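Local coordinates for GTP-binding protein (Thermus thermophilus, PDB 2DBY), which binds GDP and probably hydrolyses ATP and associates with the large ribosomal subunit, at residues A[134-139]-A[172-177]. Sequence-based numbering, arbitrary orientation.
Sequences ELLLAD and VHLQEG
L136 and L174 meet through their branched ends: CD2 of L136 lies 3.8 Å from CG of L174, and their CA atoms, 6.7 Å apart, are the nearest across the two segments. The branches of L136 divide the work. While CD2 faces L174, CD1 packs against the backbone where the other helix ends, 3.7 Å from the carbonyl O of G177. With CG anti to the carbonyl carbon (chi1 -79°), beside the backbone N, chi2 turns one methyl to each partner. L174 also reaches D139, its CD2 lying a tight 3.3 Å from the CB of that aspartate, so the acid contributes its methylene to the apolar patch. The carboxylate is engaged elsewhere: OD1 accepts from the backbone N of L199, and OD2 is hydrogen-bonded to OG1 of T200, two anchors that fix the rotation of this buried group. On the other helix, G177 closes a Schellman motif, with positive phi (83°) and its N bonded to O of L174 at 2.8 Å. Shortening L136 to an alanine removes both methyls and is likely to open a gap beside L174 CG and in front of the G177 carbonyl. Further along helix 124-156, L140 and L143 extend the packing around L174. The contact thus joins the arms of a helical hairpin, part of it predicted to be coiled coil, mainly by aliphatic packing, with one methyl against a backbone carbonyl, whereas the polar bonds of D139 tie the same helix to residues 199-200.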
loop_
_atom_site.group_PDB
_atom_site.type_symbol
_atom_site.label_atom_id
_atom_site.label_comp_id
_atom_site.label_asym_id
_atom_site.label_seq_id
_atom_site.Cartn_x
_atom_site.Cartn_y
_atom_site.Cartn_z
ATOM N N GLU A 134 -5.022 -18.942 10.385
ATOM C CA GLU A 134 -5.391 -19.521 9.094
ATOM C C GLU A 134 -4.306 -19.257 8.026
ATOM O O GLU A 134 -4.010 -20.113 7.177
ATOM C CB GLU A 134 -6.734 -18.952 8.603
ATOM C CG GLU A 134 -7.957 -19.320 9.490
ATOM C CD GLU A 134 -8.037 -20.808 9.834
ATOM O OE1 GLU A 134 -7.745 -21.161 11.001
ATOM O OE2 GLU A 134 -8.388 -21.619 8.946
ATOM N N LEU A 135 -3.703 -18.071 8.051
ATOM C CA LEU A 135 -2.656 -17.783 7.052
ATOM C C LEU A 135 -1.411 -18.654 7.296
ATOM O O LEU A 135 -0.757 -19.114 6.348
ATOM C CB LEU A 135 -2.246 -16.307 7.095
ATOM C CG LEU A 135 -3.373 -15.283 6.883
ATOM C CD1 LEU A 135 -2.754 -13.885 6.783
ATOM C CD2 LEU A 135 -4.131 -15.601 5.602
ATOM N N LEU A 136 -1.102 -18.865 8.570
ATOM C CA LEU A 136 0.043 -19.684 8.948
ATOM C C LEU A 136 -0.174 -21.118 8.493
ATOM O O LEU A 136 0.733 -21.719 7.947
ATOM C CB LEU A 136 0.249 -19.663 10.469
ATOM C CG LEU A 136 0.941 -18.448 11.071
ATOM C CD1 LEU A 136 0.663 -18.404 12.563
ATOM C CD2 LEU A 136 2.448 -18.532 10.808
ATOM N N LEU A 137 -1.376 -21.659 8.703
ATOM C CA LEU A 137 -1.657 -23.032 8.307
ATOM C C LEU A 137 -1.485 -23.200 6.807
ATOM O O LEU A 137 -0.941 -24.208 6.337
ATOM C CB LEU A 137 -3.080 -23.433 8.736
ATOM C CG LEU A 137 -3.224 -23.622 10.253
ATOM C CD1 LEU A 137 -4.708 -23.810 10.607
ATOM C CD2 LEU A 137 -2.428 -24.826 10.696
ATOM N N ALA A 138 -1.938 -22.219 6.031
ATOM C CA ALA A 138 -1.785 -22.327 4.582
ATOM C C ALA A 138 -0.305 -22.267 4.182
ATOM O O ALA A 138 0.155 -23.019 3.299
ATOM C CB ALA A 138 -2.568 -21.187 3.881
ATOM N N ASP A 139 0.438 -21.379 4.842
ATOM C CA ASP A 139 1.861 -21.193 4.538
ATOM C C ASP A 139 2.692 -22.416 4.918
ATOM O O ASP A 139 3.672 -22.733 4.220
ATOM C CB ASP A 139 2.421 -19.982 5.278
ATOM C CG ASP A 139 2.116 -18.662 4.567
ATOM O OD1 ASP A 139 1.616 -18.703 3.423
ATOM O OD2 ASP A 139 2.403 -17.593 5.146
ATOM N N VAL A 172 10.993 -23.382 10.309
ATOM C CA VAL A 172 11.217 -23.352 11.757
ATOM C C VAL A 172 10.422 -22.195 12.376
ATOM O O VAL A 172 9.759 -22.352 13.414
ATOM C CB VAL A 172 12.712 -23.110 12.077
ATOM C CG1 VAL A 172 12.904 -22.790 13.575
ATOM C CG2 VAL A 172 13.504 -24.346 11.697
ATOM N N HIS A 173 10.534 -21.034 11.732
ATOM C CA HIS A 173 9.884 -19.792 12.174
ATOM C C HIS A 173 8.353 -19.936 12.217
ATOM O O HIS A 173 7.713 -19.608 13.231
ATOM C CB HIS A 173 10.292 -18.674 11.198
ATOM C CG HIS A 173 9.922 -17.291 11.636
ATOM N ND1 HIS A 173 10.585 -16.619 12.643
ATOM C CD2 HIS A 173 9.024 -16.413 11.126
ATOM C CE1 HIS A 173 10.120 -15.382 12.725
ATOM N NE2 HIS A 173 9.169 -15.234 11.814
ATOM N N LEU A 174 7.765 -20.425 11.131
ATOM C CA LEU A 174 6.318 -20.591 11.087
ATOM C C LEU A 174 5.790 -21.678 12.019
ATOM O O LEU A 174 4.696 -21.543 12.573
ATOM C CB LEU A 174 5.839 -20.811 9.651
ATOM C CG LEU A 174 5.562 -19.477 8.926
ATOM C CD1 LEU A 174 6.899 -18.772 8.562
ATOM C CD2 LEU A 174 4.783 -19.772 7.642
ATOM N N GLN A 175 6.573 -22.738 12.217
ATOM C CA GLN A 175 6.170 -23.800 13.127
ATOM C C GLN A 175 6.121 -23.245 14.562
ATOM O O GLN A 175 5.481 -23.826 15.429
ATOM C CB GLN A 175 7.136 -24.992 13.033
ATOM C CG GLN A 175 6.794 -25.957 11.896
ATOM C CD GLN A 175 5.409 -26.633 12.038
ATOM O OE1 GLN A 175 4.690 -26.440 13.022
ATOM N NE2 GLN A 175 5.039 -27.423 11.035
ATOM N N GLU A 176 6.814 -22.137 14.815
ATOM C CA GLU A 176 6.764 -21.501 16.140
ATOM C C GLU A 176 5.604 -20.499 16.202
ATOM O O GLU A 176 5.448 -19.779 17.187
ATOM C CB GLU A 176 8.082 -20.781 16.451
ATOM C CG GLU A 176 9.224 -21.764 16.553
ATOM C CD GLU A 176 10.587 -21.146 16.746
ATOM O OE1 GLU A 176 10.737 -19.925 16.605
ATOM O OE2 GLU A 176 11.534 -21.907 17.037
ATOM N N GLY A 177 4.805 -20.449 15.137
ATOM C CA GLY A 177 3.656 -19.555 15.100
ATOM C C GLY A 177 3.999 -18.124 14.707
ATOM O O GLY A 177 3.216 -17.205 14.949
#